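Local coordinates for lipoprotein (Bacillus anthracis, PDB 4JG9) that is of unknown function but is a putative lipoprotein, probably tethered to the cell membrane by a lipid, with a folded part built mainly of beta strands, at residues 151-157 with 168-174; 44-49 with 158-163; 88-94 with 141-147; 99-105 with 131-137. All coordinates share one frame; numbering follows the deposited sequence.

Contact 1 (151-157 with 168-174); sequences SSGLWVL and QFVITAE
Leu157 and Ile171 meet on one face of a long beta hairpin, formed by strands 153-161 and 164-173. The two side chains cross at about a right angle. Leu157 CD1 rests on Ile171 CG1 at 3.9 Å, while its other methyl, CD2, fills the notch between Ile171 CG2 and Phe169 CZ. Ile171 meets it there because CG1 sits between its backbone N and carbonyl carbon (chi1 59°), which also lays CG1 against Trp155 O. Further along this face the bump is smaller. Ala173 CB touches Trp155 CD1 at 4.1 Å and also faces the carbonyl oxygens of Ser151 and Gly153. Gly153, opposite Ala173, adds no bulk of its own.

The other face carries Leu154, Val156, Val170 and Thr172. Leu154 CD2 dips between Thr172 OG1, 3.4 Å away, and Val170 CG1. Val170 CG2 packs beside Val156 CB and CG2, and the two branched side chains meet at a slant. Between the two faces, three antiparallel hydrogen-bonded pairs hold the backbones: Gly153 with Ala173, Trp155 with Ile171 and Leu157 with Phe169. Strand 102-110 borders 153-157 as well, and Trp155 packs on its Ala108 and on Gln38 of the second subunit. Ser151 OG is bonded to Lys110 and to Thr37 O of the second subunit. The Trp155 indole is pinned within its own segment: NE1 donates to Ser151 O at 2.9 Å, with that oxygen close to the ring plane.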
# COMPACT_ATOMS: atom_id res chain seq x y z
N SER A 151 8.64 0.63 -12.35
CA SER A 151 9.75 0.34 -13.25
C SER A 151 9.26 -0.29 -14.53
O SER A 151 8.15 -0.83 -14.57
CB SER A 151 10.79 -0.56 -12.58
OG SER A 151 10.31 -1.89 -12.45
N SER A 152 10.08 -0.23 -15.58
CA SER A 152 9.70 -0.73 -16.89
C SER A 152 9.81 -2.25 -16.97
O SER A 152 10.72 -2.85 -16.40
CB SER A 152 10.56 -0.11 -17.98
OG SER A 152 11.89 -0.60 -17.91
N GLY A 153 8.88 -2.86 -17.70
CA GLY A 153 8.84 -4.30 -17.87
C GLY A 153 7.41 -4.78 -17.92
O GLY A 153 6.48 -3.97 -18.02
N LEU A 154 7.22 -6.09 -17.80
CA LEU A 154 5.88 -6.65 -17.77
C LEU A 154 5.35 -6.70 -16.34
O LEU A 154 6.08 -7.01 -15.38
CB LEU A 154 5.88 -8.05 -18.39
CG LEU A 154 6.26 -8.17 -19.88
CD1 LEU A 154 6.41 -9.62 -20.32
CD2 LEU A 154 5.23 -7.48 -20.74
N TRP A 155 4.07 -6.35 -16.21
CA TRP A 155 3.36 -6.33 -14.95
C TRP A 155 2.04 -7.05 -15.14
O TRP A 155 1.37 -6.85 -16.15
CB TRP A 155 3.07 -4.89 -14.52
CG TRP A 155 4.29 -4.12 -14.11
CD1 TRP A 155 5.17 -3.49 -14.94
CD2 TRP A 155 4.76 -3.89 -12.78
NE1 TRP A 155 6.16 -2.89 -14.20
CE2 TRP A 155 5.94 -3.12 -12.87
CE3 TRP A 155 4.31 -4.28 -11.51
CZ2 TRP A 155 6.66 -2.72 -11.75
CZ3 TRP A 155 5.03 -3.88 -10.39
CH2 TRP A 155 6.19 -3.11 -10.51
N VAL A 156 1.68 -7.90 -14.19
CA VAL A 156 0.35 -8.49 -14.19
C VAL A 156 -0.58 -7.66 -13.31
O VAL A 156 -0.20 -7.23 -12.22
CB VAL A 156 0.35 -9.97 -13.75
CG1 VAL A 156 0.86 -10.12 -12.31
CG2 VAL A 156 -1.06 -10.59 -13.92
N LEU A 157 -1.78 -7.42 -13.81
CA LEU A 157 -2.77 -6.65 -13.06
C LEU A 157 -3.87 -7.57 -12.54
O LEU A 157 -4.69 -8.05 -13.32
CB LEU A 157 -3.37 -5.59 -13.96
CG LEU A 157 -2.73 -4.21 -13.98
CD1 LEU A 157 -1.23 -4.29 -14.04
CD2 LEU A 157 -3.26 -3.43 -15.18
N GLN A 168 -7.50 -11.05 -14.45
CA GLN A 168 -6.14 -10.54 -14.47
C GLN A 168 -5.66 -10.40 -15.91
O GLN A 168 -6.14 -11.10 -16.80
CB GLN A 168 -5.22 -11.49 -13.71
CG GLN A 168 -4.89 -12.78 -14.45
CD GLN A 168 -4.18 -13.80 -13.58
OE1 GLN A 168 -4.00 -14.95 -13.98
NE2 GLN A 168 -3.80 -13.41 -12.36
N PHE A 169 -4.74 -9.47 -16.16
CA PHE A 169 -4.07 -9.43 -17.45
C PHE A 169 -2.72 -8.71 -17.37
O PHE A 169 -2.44 -8.02 -16.39
CB PHE A 169 -4.97 -8.86 -18.57
CG PHE A 169 -5.37 -7.43 -18.38
CD1 PHE A 169 -4.61 -6.40 -18.90
CD2 PHE A 169 -6.53 -7.12 -17.70
CE1 PHE A 169 -4.98 -5.07 -18.72
CE2 PHE A 169 -6.91 -5.80 -17.52
CZ PHE A 169 -6.14 -4.77 -18.03
N VAL A 170 -1.89 -8.90 -18.38
CA VAL A 170 -0.53 -8.40 -18.36
C VAL A 170 -0.37 -7.17 -19.25
O VAL A 170 -0.87 -7.13 -20.38
CB VAL A 170 0.47 -9.50 -18.79
CG1 VAL A 170 1.86 -8.95 -18.98
CG2 VAL A 170 0.48 -10.62 -17.76
N ILE A 171 0.34 -6.16 -18.75
CA ILE A 171 0.59 -4.96 -19.53
C ILE A 171 2.08 -4.70 -19.57
O ILE A 171 2.84 -5.33 -18.83
CB ILE A 171 -0.14 -3.73 -18.93
CG1 ILE A 171 0.30 -3.49 -17.49
CG2 ILE A 171 -1.65 -3.94 -18.96
CD1 ILE A 171 0.97 -2.19 -17.29
N THR A 172 2.50 -3.80 -20.45
CA THR A 172 3.91 -3.45 -20.58
C THR A 172 4.13 -2.02 -20.12
O THR A 172 3.39 -1.11 -20.51
CB THR A 172 4.37 -3.53 -22.04
OG1 THR A 172 4.09 -4.83 -22.55
CG2 THR A 172 5.86 -3.25 -22.14
N ALA A 173 5.13 -1.81 -19.29
CA ALA A 173 5.53 -0.46 -18.95
C ALA A 173 6.84 -0.16 -19.64
O ALA A 173 7.78 -0.96 -19.59
CB ALA A 173 5.66 -0.29 -17.43
N GLU A 174 6.91 1.00 -20.26
CA GLU A 174 8.09 1.41 -20.99
C GLU A 174 8.98 2.27 -20.09
O GLU A 174 10.16 2.46 -20.36
CB GLU A 174 7.69 2.19 -22.24
CG GLU A 174 7.00 1.34 -23.29
CD GLU A 174 6.14 2.15 -24.23
OE1 GLU A 174 6.66 3.13 -24.82
OE2 GLU A 174 4.94 1.82 -24.38
OXT GLU A 174 8.53 2.79 -19.06

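Contact 2 (44-49 with 158-163); sequences FFHLSV and NIYVNE
The Phe44 ring has CA and CB of Glu163 over one face and Tyr160 CE1 at its edge, near the ring plane. Glu163 CB stands 4.1 Å from the Phe44 ring centroid, a CH-pi contact. Beyond CB the chain leads outward, and the carboxylate lies off the CD2-CE2 rim, its plane 32° from the ring's, with Glu163 CD 3.6 Å from Phe44 CD2. Tyr160 takes Phe44 CD1 over one of its own faces, toward the rim. The two aromatic planes lie 59° apart, with centroids 5.1 Å from each other. Phe45 receives Tyr160 OH and Asn158 ND2 at its edge.

CG of Phe44 lies between its backbone N and carbonyl carbon (chi1 52°), and the ring is thereby turned toward strand 153-161. Val49 closes the far end from the opposite direction: its CG2 is 3.5 Å from Asn158 OD1. That amide is already engaged, OD1 by Gln168 NE2 and ND2 by Ile107 O. Gln168 NE2 also bonds to Val49 O. Glu163 OE2 is bonded to Ser126 OG of the second subunit.

The segments share no direct hydrogen bond. A water near the plane of the Tyr160 ring joins them: it donates to Phe44 O, accepts from His46 N and binds Tyr160 OH at 2.8 Å. Between these two segments the hold is mainly aromatic packing, and the water gives the tyrosine hydroxyl its link to the loop backbone.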
# COMPACT_ATOMS: atom_id res chain seq x y z
N PHE A 44 -7.24 -10.52 0.86
CA PHE A 44 -7.87 -11.24 -0.25
C PHE A 44 -6.90 -11.53 -1.37
O PHE A 44 -7.26 -12.17 -2.36
CB PHE A 44 -9.14 -10.53 -0.77
CG PHE A 44 -8.94 -9.08 -1.12
CD1 PHE A 44 -8.48 -8.71 -2.38
CD2 PHE A 44 -9.21 -8.08 -0.18
CE1 PHE A 44 -8.31 -7.35 -2.72
CE2 PHE A 44 -9.04 -6.74 -0.50
CZ PHE A 44 -8.59 -6.36 -1.77
N PHE A 45 -5.65 -11.12 -1.21
CA PHE A 45 -4.66 -11.41 -2.22
C PHE A 45 -3.86 -12.64 -1.87
O PHE A 45 -3.32 -12.76 -0.78
CB PHE A 45 -3.71 -10.25 -2.43
CG PHE A 45 -2.51 -10.62 -3.26
CD1 PHE A 45 -2.60 -10.67 -4.63
CD2 PHE A 45 -1.31 -10.94 -2.66
CE1 PHE A 45 -1.51 -11.02 -5.39
CE2 PHE A 45 -0.22 -11.29 -3.42
CZ PHE A 45 -0.32 -11.33 -4.78
N HIS A 46 -3.77 -13.56 -2.82
CA HIS A 46 -2.99 -14.77 -2.66
C HIS A 46 -2.08 -14.91 -3.86
O HIS A 46 -2.45 -14.56 -4.97
CB HIS A 46 -3.88 -16.00 -2.52
CG HIS A 46 -4.96 -15.85 -1.50
ND1 HIS A 46 -4.71 -15.83 -0.15
CD2 HIS A 46 -6.30 -15.71 -1.64
CE1 HIS A 46 -5.85 -15.69 0.50
NE2 HIS A 46 -6.83 -15.61 -0.38
N LEU A 47 -0.90 -15.45 -3.63
CA LEU A 47 0.07 -15.63 -4.70
C LEU A 47 -0.43 -16.58 -5.77
O LEU A 47 -0.01 -16.52 -6.91
CB LEU A 47 1.41 -16.08 -4.14
CG LEU A 47 2.31 -14.94 -3.69
CD1 LEU A 47 3.64 -15.46 -3.19
CD2 LEU A 47 2.53 -13.97 -4.84
N SER A 48 -1.30 -17.50 -5.39
CA SER A 48 -1.75 -18.50 -6.35
C SER A 48 -2.33 -17.89 -7.63
O SER A 48 -2.41 -18.60 -8.63
CB SER A 48 -2.77 -19.45 -5.72
OG SER A 48 -3.91 -18.74 -5.25
N VAL A 49 -2.72 -16.61 -7.61
CA VAL A 49 -3.21 -15.99 -8.84
C VAL A 49 -2.12 -15.90 -9.90
O VAL A 49 -2.41 -15.71 -11.07
CB VAL A 49 -3.80 -14.57 -8.64
CG1 VAL A 49 -5.08 -14.63 -7.82
CG2 VAL A 49 -2.78 -13.64 -8.00
N ASN A 158 -3.88 -7.83 -11.23
CA ASN A 158 -4.92 -8.68 -10.64
C ASN A 158 -6.10 -7.84 -10.18
O ASN A 158 -5.93 -6.89 -9.42
CB ASN A 158 -4.36 -9.48 -9.47
CG ASN A 158 -3.16 -10.29 -9.86
OD1 ASN A 158 -3.28 -11.31 -10.54
ND2 ASN A 158 -1.97 -9.83 -9.45
N ILE A 159 -7.29 -8.17 -10.66
CA ILE A 159 -8.45 -7.31 -10.47
C ILE A 159 -9.49 -7.98 -9.57
O ILE A 159 -9.84 -9.15 -9.76
CB ILE A 159 -9.08 -6.92 -11.83
CG1 ILE A 159 -8.07 -6.18 -12.70
CG2 ILE A 159 -10.33 -6.08 -11.64
CD1 ILE A 159 -8.21 -6.55 -14.17
N TYR A 160 -9.96 -7.23 -8.58
CA TYR A 160 -10.93 -7.71 -7.61
C TYR A 160 -12.10 -6.74 -7.59
O TYR A 160 -11.93 -5.55 -7.84
CB TYR A 160 -10.32 -7.81 -6.21
CG TYR A 160 -9.10 -8.71 -6.16
CD1 TYR A 160 -9.17 -9.98 -5.60
CD2 TYR A 160 -7.88 -8.28 -6.68
CE1 TYR A 160 -8.06 -10.81 -5.57
CE2 TYR A 160 -6.76 -9.11 -6.66
CZ TYR A 160 -6.86 -10.37 -6.11
OH TYR A 160 -5.74 -11.17 -6.09
N VAL A 161 -13.29 -7.27 -7.35
CA VAL A 161 -14.45 -6.45 -7.11
C VAL A 161 -15.09 -6.93 -5.84
O VAL A 161 -15.33 -8.14 -5.68
CB VAL A 161 -15.46 -6.51 -8.27
CG1 VAL A 161 -16.76 -5.80 -7.90
CG2 VAL A 161 -14.83 -5.95 -9.53
N ASN A 162 -15.34 -5.99 -4.94
CA ASN A 162 -15.90 -6.32 -3.64
C ASN A 162 -15.04 -7.37 -2.96
O ASN A 162 -15.56 -8.27 -2.28
CB ASN A 162 -17.35 -6.79 -3.78
CG ASN A 162 -18.13 -6.62 -2.49
OD1 ASN A 162 -17.78 -5.80 -1.64
ND2 ASN A 162 -19.20 -7.40 -2.33
N GLU A 163 -13.73 -7.27 -3.17
CA GLU A 163 -12.72 -8.15 -2.55
C GLU A 163 -12.70 -9.57 -3.07
O GLU A 163 -12.00 -10.42 -2.52
CB GLU A 163 -12.84 -8.14 -1.02
CG GLU A 163 -12.69 -6.76 -0.44
CD GLU A 163 -12.37 -6.75 1.04
OE1 GLU A 163 -12.37 -7.85 1.65
OE2 GLU A 163 -12.10 -5.65 1.58
O HOH W 1 -6.04 -13.54 -4.61

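Contact 3 (88-94 with 141-147); sequences NEIMWYF and NELPLTM
Trp92 is gripped in two ways by its neighbours across the strands. Leu145 CD1 sits over one face, 3.6 Å from the centroid of the five-membered ring, in a CH-pi contact only 12° off the ring normal. Met147, a selenomethionine, comes to the ring edge instead, with SE 3.7 Å from Trp92 NE1. This is a Met-aromatic contact made edgewise. The Met147 chain bends at its last torsion (chi3 -73°) and sets CE between the indole edge and the Ile90 side chain. On the same side, Leu143 CB lies at the edge of the Phe94 ring, 3.7 Å from CE2.

The reverse side is more polar. Glu89 runs beside Pro144, and Thr146 OG1 touches Glu89 CB. Between the two sides, the backbones pair tightly from Asn88 with Met147 to Trp92 with Leu143. A last, nearly straight bond runs from Phe94 N to Asn141 O.

Leu145 also touches Leu104 and Ile106 of strand 102-110, and Trp92 touches Ile106. Strand 142-147 is an outermost strand of its five-stranded antiparallel sheet, and the apolar side facing strand 102-110 is consistent with the sheet-on-sheet packing of a beta sandwich.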
# COMPACT_ATOMS: atom_id res chain seq x y z
N ASN A 88 -0.48 8.38 -15.27
CA ASN A 88 -1.27 8.48 -16.50
C ASN A 88 -2.72 8.14 -16.20
O ASN A 88 -3.02 7.09 -15.62
CB ASN A 88 -0.70 7.56 -17.58
CG ASN A 88 -1.41 7.72 -18.94
OD1 ASN A 88 -1.98 8.78 -19.25
ND2 ASN A 88 -1.35 6.67 -19.76
N GLU A 89 -3.62 9.05 -16.55
CA GLU A 89 -5.03 8.78 -16.37
C GLU A 89 -5.48 7.89 -17.51
O GLU A 89 -5.40 8.28 -18.68
CB GLU A 89 -5.84 10.08 -16.33
CG GLU A 89 -7.32 9.87 -16.03
CD GLU A 89 -8.12 11.18 -16.04
OE1 GLU A 89 -8.21 11.82 -17.11
OE2 GLU A 89 -8.65 11.56 -14.97
N ILE A 90 -5.92 6.68 -17.19
CA ILE A 90 -6.32 5.77 -18.25
C ILE A 90 -7.76 5.33 -18.08
O ILE A 90 -8.20 4.95 -17.00
CB ILE A 90 -5.39 4.55 -18.31
CG1 ILE A 90 -3.98 5.03 -18.64
CG2 ILE A 90 -5.88 3.56 -19.37
CD1 ILE A 90 -2.92 3.97 -18.74
N MSE A 91 -8.52 5.43 -19.16
CA MSE A 91 -9.91 5.06 -19.11
C MSE A 91 -10.09 3.54 -19.03
O MSE A 91 -9.51 2.78 -19.82
CB MSE A 91 -10.67 5.68 -20.28
CG MSE A 91 -11.33 7.03 -19.91
SE MSE A 91 -12.99 6.68 -18.94
CE MSE A 91 -13.38 5.10 -20.00
N TRP A 92 -10.86 3.10 -18.04
CA TRP A 92 -11.17 1.69 -17.90
C TRP A 92 -12.59 1.41 -18.37
O TRP A 92 -13.47 2.27 -18.24
CB TRP A 92 -10.97 1.23 -16.46
CG TRP A 92 -9.54 0.96 -16.16
CD1 TRP A 92 -8.52 1.87 -16.12
CD2 TRP A 92 -8.95 -0.31 -15.86
NE1 TRP A 92 -7.34 1.25 -15.82
CE2 TRP A 92 -7.57 -0.09 -15.64
CE3 TRP A 92 -9.45 -1.61 -15.74
CZ2 TRP A 92 -6.68 -1.12 -15.32
CZ3 TRP A 92 -8.57 -2.64 -15.42
CH2 TRP A 92 -7.20 -2.38 -15.21
N TYR A 93 -12.80 0.22 -18.93
CA TYR A 93 -14.09 -0.13 -19.52
C TYR A 93 -14.62 -1.43 -18.95
O TYR A 93 -13.91 -2.46 -18.95
CB TYR A 93 -13.95 -0.25 -21.04
CG TYR A 93 -13.54 1.02 -21.74
CD1 TYR A 93 -12.20 1.37 -21.86
CD2 TYR A 93 -14.49 1.87 -22.29
CE1 TYR A 93 -11.81 2.54 -22.51
CE2 TYR A 93 -14.12 3.04 -22.94
CZ TYR A 93 -12.78 3.37 -23.05
OH TYR A 93 -12.39 4.53 -23.69
N PHE A 94 -15.88 -1.40 -18.51
CA PHE A 94 -16.52 -2.56 -17.90
C PHE A 94 -17.47 -3.21 -18.88
O PHE A 94 -18.66 -2.89 -18.91
CB PHE A 94 -17.22 -2.15 -16.61
CG PHE A 94 -16.33 -1.39 -15.68
CD1 PHE A 94 -15.31 -2.04 -15.01
CD2 PHE A 94 -16.48 -0.03 -15.52
CE1 PHE A 94 -14.47 -1.34 -14.18
CE2 PHE A 94 -15.64 0.67 -14.69
CZ PHE A 94 -14.64 0.02 -14.02
N ASN A 141 -20.02 1.08 -16.70
CA ASN A 141 -19.52 1.10 -18.06
C ASN A 141 -18.08 1.57 -18.20
O ASN A 141 -17.24 0.84 -18.69
CB ASN A 141 -20.45 1.89 -18.97
CG ASN A 141 -21.81 1.25 -19.10
OD1 ASN A 141 -21.97 0.06 -18.84
ND2 ASN A 141 -22.79 2.03 -19.52
N GLU A 142 -17.81 2.79 -17.78
CA GLU A 142 -16.46 3.33 -17.88
C GLU A 142 -16.04 4.19 -16.69
O GLU A 142 -16.87 4.81 -16.04
CB GLU A 142 -16.26 4.08 -19.20
CG GLU A 142 -16.86 5.46 -19.24
CD GLU A 142 -16.66 6.14 -20.58
OE1 GLU A 142 -16.68 5.45 -21.61
OE2 GLU A 142 -16.49 7.37 -20.59
N LEU A 143 -14.74 4.22 -16.43
CA LEU A 143 -14.18 4.91 -15.28
C LEU A 143 -12.71 5.26 -15.49
O LEU A 143 -11.90 4.40 -15.83
CB LEU A 143 -14.35 4.05 -14.01
CG LEU A 143 -13.90 4.67 -12.67
CD1 LEU A 143 -14.85 5.78 -12.24
CD2 LEU A 143 -13.75 3.64 -11.57
N PRO A 144 -12.35 6.53 -15.29
CA PRO A 144 -10.95 6.96 -15.43
C PRO A 144 -10.14 6.66 -14.18
O PRO A 144 -10.58 6.96 -13.09
CB PRO A 144 -11.05 8.46 -15.64
CG PRO A 144 -12.42 8.85 -15.22
CD PRO A 144 -13.22 7.63 -14.87
N LEU A 145 -8.99 6.02 -14.36
CA LEU A 145 -8.11 5.68 -13.26
C LEU A 145 -6.70 6.19 -13.53
O LEU A 145 -6.14 5.97 -14.62
CB LEU A 145 -8.06 4.17 -13.07
CG LEU A 145 -9.38 3.49 -12.73
CD1 LEU A 145 -9.19 1.99 -12.61
CD2 LEU A 145 -9.94 4.07 -11.45
N THR A 146 -6.12 6.87 -12.56
CA THR A 146 -4.76 7.34 -12.71
C THR A 146 -3.80 6.32 -12.10
O THR A 146 -3.90 5.97 -10.92
CB THR A 146 -4.57 8.73 -12.06
OG1 THR A 146 -5.49 9.65 -12.66
CG2 THR A 146 -3.16 9.24 -12.27
N MSE A 147 -2.87 5.85 -12.93
CA MSE A 147 -1.99 4.77 -12.52
C MSE A 147 -0.53 5.14 -12.68
O MSE A 147 -0.19 6.03 -13.45
CB MSE A 147 -2.25 3.52 -13.37
CG MSE A 147 -3.70 3.10 -13.43
SE MSE A 147 -3.95 1.43 -14.43
CE MSE A 147 -3.67 2.08 -16.15
O HOH W 2 -21.17 -2.59 -18.24

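Contact 4 (99-105 with 131-137); sequences MPTGKLS and TTSNTID
Lys103 reaches across to two oxygens of the opposite segment. Its NZ donates to Thr135 OG1 at 2.8 Å and to Ser133 O at 3.0 Å. The chain gets there by bending at its second torsion (chi2 -68°), which also lays CD near Asn134 O. Thr132 OG1 does double duty. It accepts the Leu104 amide at 3.1 Å and gives its own proton to Asn134 O at 2.8 Å, in the carbonyl plane. A side-chain hydroxyl therefore stands where a strand partner's carbonyl would be expected. Leu104 O is met in turn by Thr132 N at 2.7 Å.

The pairing is antiparallel but interrupted. Strand 131-136 turns a corner at Ser133 and Asn134, and the hydroxyl of Thr132 and Lys103 NZ bind the carbonyls displayed there. Past the corner one hydrogen-bonded pair forms, Gly102 with Ile136. Gly102 N donates to Ile136 O, and Ile136 N returns a bond to Gly102 O from above that carbonyl's plane. Along its other edge, strand 102-110 is bonded to strand 153-161, through Lys103 with Asn162 and Ser105 with Tyr160.

At the far end, Ser105 OG and Thr131 OG1 are hydrogen-bonded at 2.7 Å, and Thr131 OG1 is also bonded to Glu127 OE2 of the second subunit. Asp137 OD1 is bonded to Thr139 OG1, and its N to Thr140 OG1. The apolar side is carried by Ile136, whose CD1 lies 3.7 Å from CE of Met99, a selenomethionine, and close to Leu104 CD1.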
# COMPACT_ATOMS: atom_id res chain seq x y z
N MSE A 99 -21.29 -7.27 -14.69
CA MSE A 99 -20.21 -6.84 -13.82
C MSE A 99 -20.69 -6.80 -12.39
O MSE A 99 -21.70 -6.16 -12.10
CB MSE A 99 -19.76 -5.43 -14.20
CG MSE A 99 -18.49 -5.01 -13.48
SE MSE A 99 -16.93 -5.74 -14.36
CE MSE A 99 -15.74 -5.51 -12.89
N PRO A 100 -19.97 -7.48 -11.49
CA PRO A 100 -20.36 -7.50 -10.07
C PRO A 100 -20.32 -6.11 -9.46
O PRO A 100 -19.56 -5.25 -9.92
CB PRO A 100 -19.30 -8.38 -9.42
CG PRO A 100 -18.63 -9.10 -10.54
CD PRO A 100 -18.71 -8.20 -11.72
N THR A 101 -21.11 -5.89 -8.42
CA THR A 101 -21.10 -4.62 -7.71
C THR A 101 -20.01 -4.61 -6.64
O THR A 101 -19.79 -5.63 -5.97
CB THR A 101 -22.45 -4.38 -7.02
OG1 THR A 101 -23.50 -4.44 -7.98
CG2 THR A 101 -22.48 -3.03 -6.29
N GLY A 102 -19.33 -3.48 -6.46
CA GLY A 102 -18.38 -3.32 -5.36
C GLY A 102 -17.25 -2.35 -5.65
O GLY A 102 -17.11 -1.85 -6.76
N LYS A 103 -16.42 -2.07 -4.65
CA LYS A 103 -15.25 -1.25 -4.91
C LYS A 103 -14.29 -2.07 -5.78
O LYS A 103 -14.23 -3.30 -5.66
CB LYS A 103 -14.52 -0.86 -3.61
CG LYS A 103 -15.38 -0.27 -2.53
CD LYS A 103 -15.93 1.08 -2.86
CE LYS A 103 -16.51 1.69 -1.58
NZ LYS A 103 -17.54 2.71 -1.90
N LEU A 104 -13.55 -1.38 -6.63
CA LEU A 104 -12.62 -2.06 -7.53
C LEU A 104 -11.21 -2.02 -6.98
O LEU A 104 -10.71 -0.95 -6.60
CB LEU A 104 -12.65 -1.40 -8.91
CG LEU A 104 -11.71 -1.94 -9.99
CD1 LEU A 104 -12.24 -3.24 -10.55
CD2 LEU A 104 -11.55 -0.92 -11.08
N SER A 105 -10.56 -3.18 -6.91
CA SER A 105 -9.17 -3.25 -6.48
C SER A 105 -8.25 -3.75 -7.60
O SER A 105 -8.60 -4.63 -8.39
CB SER A 105 -9.00 -4.17 -5.26
OG SER A 105 -9.87 -3.82 -4.19
N THR A 131 -7.47 0.21 -3.90
CA THR A 131 -8.89 0.13 -4.19
C THR A 131 -9.52 1.49 -4.49
O THR A 131 -9.21 2.48 -3.84
CB THR A 131 -9.60 -0.50 -2.97
OG1 THR A 131 -9.02 -1.79 -2.71
CG2 THR A 131 -11.11 -0.64 -3.18
N THR A 132 -10.44 1.53 -5.45
CA THR A 132 -11.12 2.78 -5.77
C THR A 132 -11.98 3.20 -4.59
O THR A 132 -12.41 2.34 -3.82
CB THR A 132 -12.03 2.63 -6.98
OG1 THR A 132 -13.04 1.63 -6.71
CG2 THR A 132 -11.21 2.24 -8.22
N SER A 133 -12.23 4.50 -4.43
CA SER A 133 -13.12 4.92 -3.35
C SER A 133 -14.56 4.73 -3.77
O SER A 133 -15.46 4.66 -2.93
CB SER A 133 -12.91 6.38 -2.94
OG SER A 133 -13.17 7.26 -4.00
N ASN A 134 -14.78 4.63 -5.08
CA ASN A 134 -16.15 4.50 -5.58
C ASN A 134 -16.55 3.06 -5.83
O ASN A 134 -15.70 2.18 -6.05
CB ASN A 134 -16.32 5.33 -6.85
CG ASN A 134 -15.49 4.80 -7.99
OD1 ASN A 134 -14.25 4.83 -7.94
ND2 ASN A 134 -16.16 4.35 -9.05
N THR A 135 -17.85 2.81 -5.81
CA THR A 135 -18.40 1.49 -6.03
C THR A 135 -18.84 1.39 -7.47
O THR A 135 -19.53 2.29 -7.96
CB THR A 135 -19.64 1.28 -5.14
OG1 THR A 135 -19.30 1.50 -3.77
CG2 THR A 135 -20.23 -0.11 -5.33
N ILE A 136 -18.43 0.34 -8.17
CA ILE A 136 -18.88 0.15 -9.55
C ILE A 136 -19.97 -0.92 -9.60
O ILE A 136 -20.16 -1.65 -8.62
CB ILE A 136 -17.73 -0.27 -10.50
CG1 ILE A 136 -17.30 -1.70 -10.20
CG2 ILE A 136 -16.55 0.69 -10.39
CD1 ILE A 136 -16.29 -2.24 -11.17
N ASP A 137 -20.67 -1.00 -10.73
CA ASP A 137 -21.69 -2.02 -10.98
C ASP A 137 -21.85 -2.21 -12.49
O ASP A 137 -21.10 -1.63 -13.28
CB ASP A 137 -23.02 -1.65 -10.32
CG ASP A 137 -23.55 -0.30 -10.78
OD1 ASP A 137 -23.27 0.12 -11.92
OD2 ASP A 137 -24.23 0.37 -9.97

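How the contacts relate
From the N terminus, 44-49 comes first and closes the longest of the four loops. Strand 88-94 opens contact 3, and 99-105 then opens contact 4. Contact 4 closes first, at 131-137, and contact 3 at 141-147. Contact 4 is thus nested in contact 3, and both lie inside the loop that contact 2 closes at 158-163. Contact 1 opens at 151-157, before that closure, and ends at 168-174, so contacts 1 and 2 cross. Contacts 1, 2 and 4 reach one sheet, through strands 102-110, 153-161 and 164-173. Contact 3 belongs to the other, and Trp92, packed against Phe169 and Ile159, ties the two sheets together.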